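Local coordinates for protein malyl-CoA lyase/beta-methylmalyl-CoA lyase (Methylobacterium extorquens, PDB 5UGR) that is a lyase of the HpcH/HpaI aldolase/citrate lyase family, built on a TIM barrel and binding a magnesium ion, at residues V137-A142 with A146-I151. Numbering follows the deposited sequence.
Sequences VLIETA and ANVEAI. With MG (magnesium ion), chain B.
The fifth strand of a TIM barrel, 134-139, packs here against the short helix 148-151, reached through helix 142-146, and Val137 and Ile139 meet Val148 and Ile151 across the layer between barrel wall and helix. Ile139 contributes the largest share. Its CG1 lies 4.0 Å from CG2 of Val148, the two side chains crossing at about a right angle, while its CD1 meets CD1 of Ile151 tip to tip at 4.1 Å. Val148 presents CG2 because that methyl stands anti to its own backbone N. One turn of helix further on, CG2 of Ile151 slants across CG2 of Val137 at 4.1 Å. Beta-branched Val137 and Ile139 suit an extended strand, whereas Val148 and Ile151 offer apolar methyls on the helix face turned to the barrel. Met161 of the next strand and Met213 of helix 207-220 extend this buried layer.

In such a barrel, strand residues alternate between the outer helices and the interior, and ligands are bound at the C-terminal ends of the strands. Just past its strand, Glu140 accordingly turns away from the helix, and its OE1, a hard anionic oxygen suited to magnesium, binds the ion at 2.0 Å, with Asp45, Asp167 and three waters as the other ligands. OE2 accepts hydrogen bonds from one of those waters at 2.7 Å and from the backbone N of Lys106, which together should restrain rotation of the carboxylate. The chain then enters helix 142-146, where the short hydroxyl side chain of Thr141 reaches back to cap the N of Gly144. Ala146 N donates to Ala142 O at 2.9 Å, the i+4 to i backbone bond of an alpha-helix. Arg218 of a neighbouring subunit packs on Ala142 and its Ala219 on Ala146, close contacts consistent with small side chains.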
loop_
_atom_site.group_PDB
_atom_site.type_symbol
_atom_site.label_atom_id
_atom_site.label_comp_id
_atom_site.label_asym_id
_atom_site.label_seq_id
_atom_site.Cartn_x
_atom_site.Cartn_y
_atom_site.Cartn_z
ATOM N N VAL A 137 11.952 6.922 -19.390
ATOM C CA VAL A 137 11.563 7.970 -18.450
ATOM C C VAL A 137 12.762 8.713 -17.954
ATOM O O VAL A 137 13.801 8.136 -17.673
ATOM C CB VAL A 137 10.727 7.416 -17.295
ATOM C CG1 VAL A 137 9.390 6.888 -17.756
ATOM C CG2 VAL A 137 11.475 6.491 -16.488
ATOM N N LEU A 138 12.606 10.013 -17.831
ATOM C CA LEU A 138 13.594 10.860 -17.177
ATOM C C LEU A 138 13.275 10.993 -15.697
ATOM O O LEU A 138 12.142 11.414 -15.326
ATOM C CB LEU A 138 13.612 12.240 -17.830
ATOM C CG LEU A 138 14.786 12.511 -18.740
ATOM C CD1 LEU A 138 14.459 13.543 -19.795
ATOM C CD2 LEU A 138 16.008 12.887 -17.950
ATOM N N ILE A 139 14.245 10.599 -14.868
ATOM C CA ILE A 139 14.208 10.832 -13.415
ATOM C C ILE A 139 15.102 12.050 -13.223
ATOM O O ILE A 139 16.357 11.966 -13.280
ATOM C CB ILE A 139 14.672 9.587 -12.653
ATOM C CG1 ILE A 139 13.847 8.359 -13.019
ATOM C CG2 ILE A 139 14.639 9.871 -11.146
ATOM C CD1 ILE A 139 12.409 8.422 -12.683
ATOM N N GLU A 140 14.449 13.205 -13.077
ATOM C CA GLU A 140 15.141 14.507 -13.140
ATOM C C GLU A 140 14.550 15.477 -12.124
ATOM O O GLU A 140 14.753 16.678 -12.242
ATOM C CB GLU A 140 15.103 15.090 -14.547
ATOM C CG GLU A 140 13.705 15.401 -15.079
ATOM C CD GLU A 140 13.694 16.064 -16.451
ATOM O OE1 GLU A 140 14.431 17.067 -16.568
ATOM O OE2 GLU A 140 12.954 15.592 -17.327
ATOM N N THR A 141 13.828 14.923 -11.137
ATOM C CA THR A 141 13.259 15.731 -10.080
ATOM C C THR A 141 13.354 14.919 -8.792
ATOM O O THR A 141 13.465 13.660 -8.826
ATOM C CB THR A 141 11.760 16.055 -10.317
ATOM O OG1 THR A 141 10.999 14.836 -10.334
ATOM C CG2 THR A 141 11.535 16.836 -11.593
ATOM N N ALA A 142 13.314 15.606 -7.653
ATOM C CA ALA A 142 13.241 14.894 -6.368
ATOM C C ALA A 142 12.005 14.058 -6.231
ATOM O O ALA A 142 12.056 12.958 -5.686
ATOM C CB ALA A 142 13.333 15.900 -5.244
ATOM N N ALA A 146 12.042 10.086 -5.476
ATOM C CA ALA A 146 11.318 9.532 -4.316
ATOM C C ALA A 146 10.336 8.397 -4.647
ATOM O O ALA A 146 9.951 7.619 -3.767
ATOM C CB ALA A 146 10.580 10.653 -3.626
ATOM N N ASN A 147 9.964 8.271 -5.946
ATOM C CA ASN A 147 9.028 7.299 -6.428
ATOM C C ASN A 147 9.639 6.373 -7.485
ATOM O O ASN A 147 8.907 5.674 -8.192
ATOM C CB ASN A 147 7.769 7.994 -6.962
ATOM C CG ASN A 147 7.009 8.665 -5.851
ATOM O OD1 ASN A 147 6.399 7.980 -5.033
ATOM N ND2 ASN A 147 7.044 9.942 -5.803
ATOM N N VAL A 148 10.981 6.313 -7.555
ATOM C CA VAL A 148 11.598 5.673 -8.715
ATOM C C VAL A 148 11.317 4.185 -8.815
ATOM O O VAL A 148 11.152 3.652 -9.922
ATOM C CB VAL A 148 13.111 5.987 -8.764
ATOM C CG1 VAL A 148 13.900 5.413 -7.606
ATOM C CG2 VAL A 148 13.714 5.646 -10.120
ATOM N N GLU A 149 11.225 3.497 -7.673
ATOM C CA GLU A 149 10.981 2.076 -7.693
ATOM C C GLU A 149 9.592 1.762 -8.230
ATOM O O GLU A 149 9.406 0.824 -9.010
ATOM C CB GLU A 149 11.156 1.478 -6.294
ATOM C CG GLU A 149 12.542 1.663 -5.708
ATOM C CD GLU A 149 12.788 2.988 -4.985
ATOM O OE1 GLU A 149 11.852 3.930 -4.813
ATOM O OE2 GLU A 149 13.999 3.066 -4.583
ATOM N N ALA A 150 8.597 2.548 -7.810
ATOM C CA ALA A 150 7.255 2.429 -8.343
ATOM C C ALA A 150 7.144 2.798 -9.810
ATOM O O ALA A 150 6.422 2.123 -10.590
ATOM C CB ALA A 150 6.257 3.264 -7.495
ATOM N N ILE A 151 7.871 3.817 -10.205
ATOM C CA ILE A 151 7.858 4.187 -11.642
ATOM C C ILE A 151 8.399 3.049 -12.488
ATOM O O ILE A 151 7.953 2.820 -13.609
ATOM C CB ILE A 151 8.648 5.513 -11.851
ATOM C CG1 ILE A 151 7.896 6.697 -11.199
ATOM C CG2 ILE A 151 8.910 5.780 -13.324
ATOM C CD1 ILE A 151 8.754 7.928 -10.970
HETATM MG MG MG B . 14.764 18.389 -18.049
HETATM O O HOH W 1 13.855 17.124 -19.392
HETATM O O HOH W 2 16.589 17.497 -18.459
HETATM O O HOH W 3 12.901 19.381 -17.812
#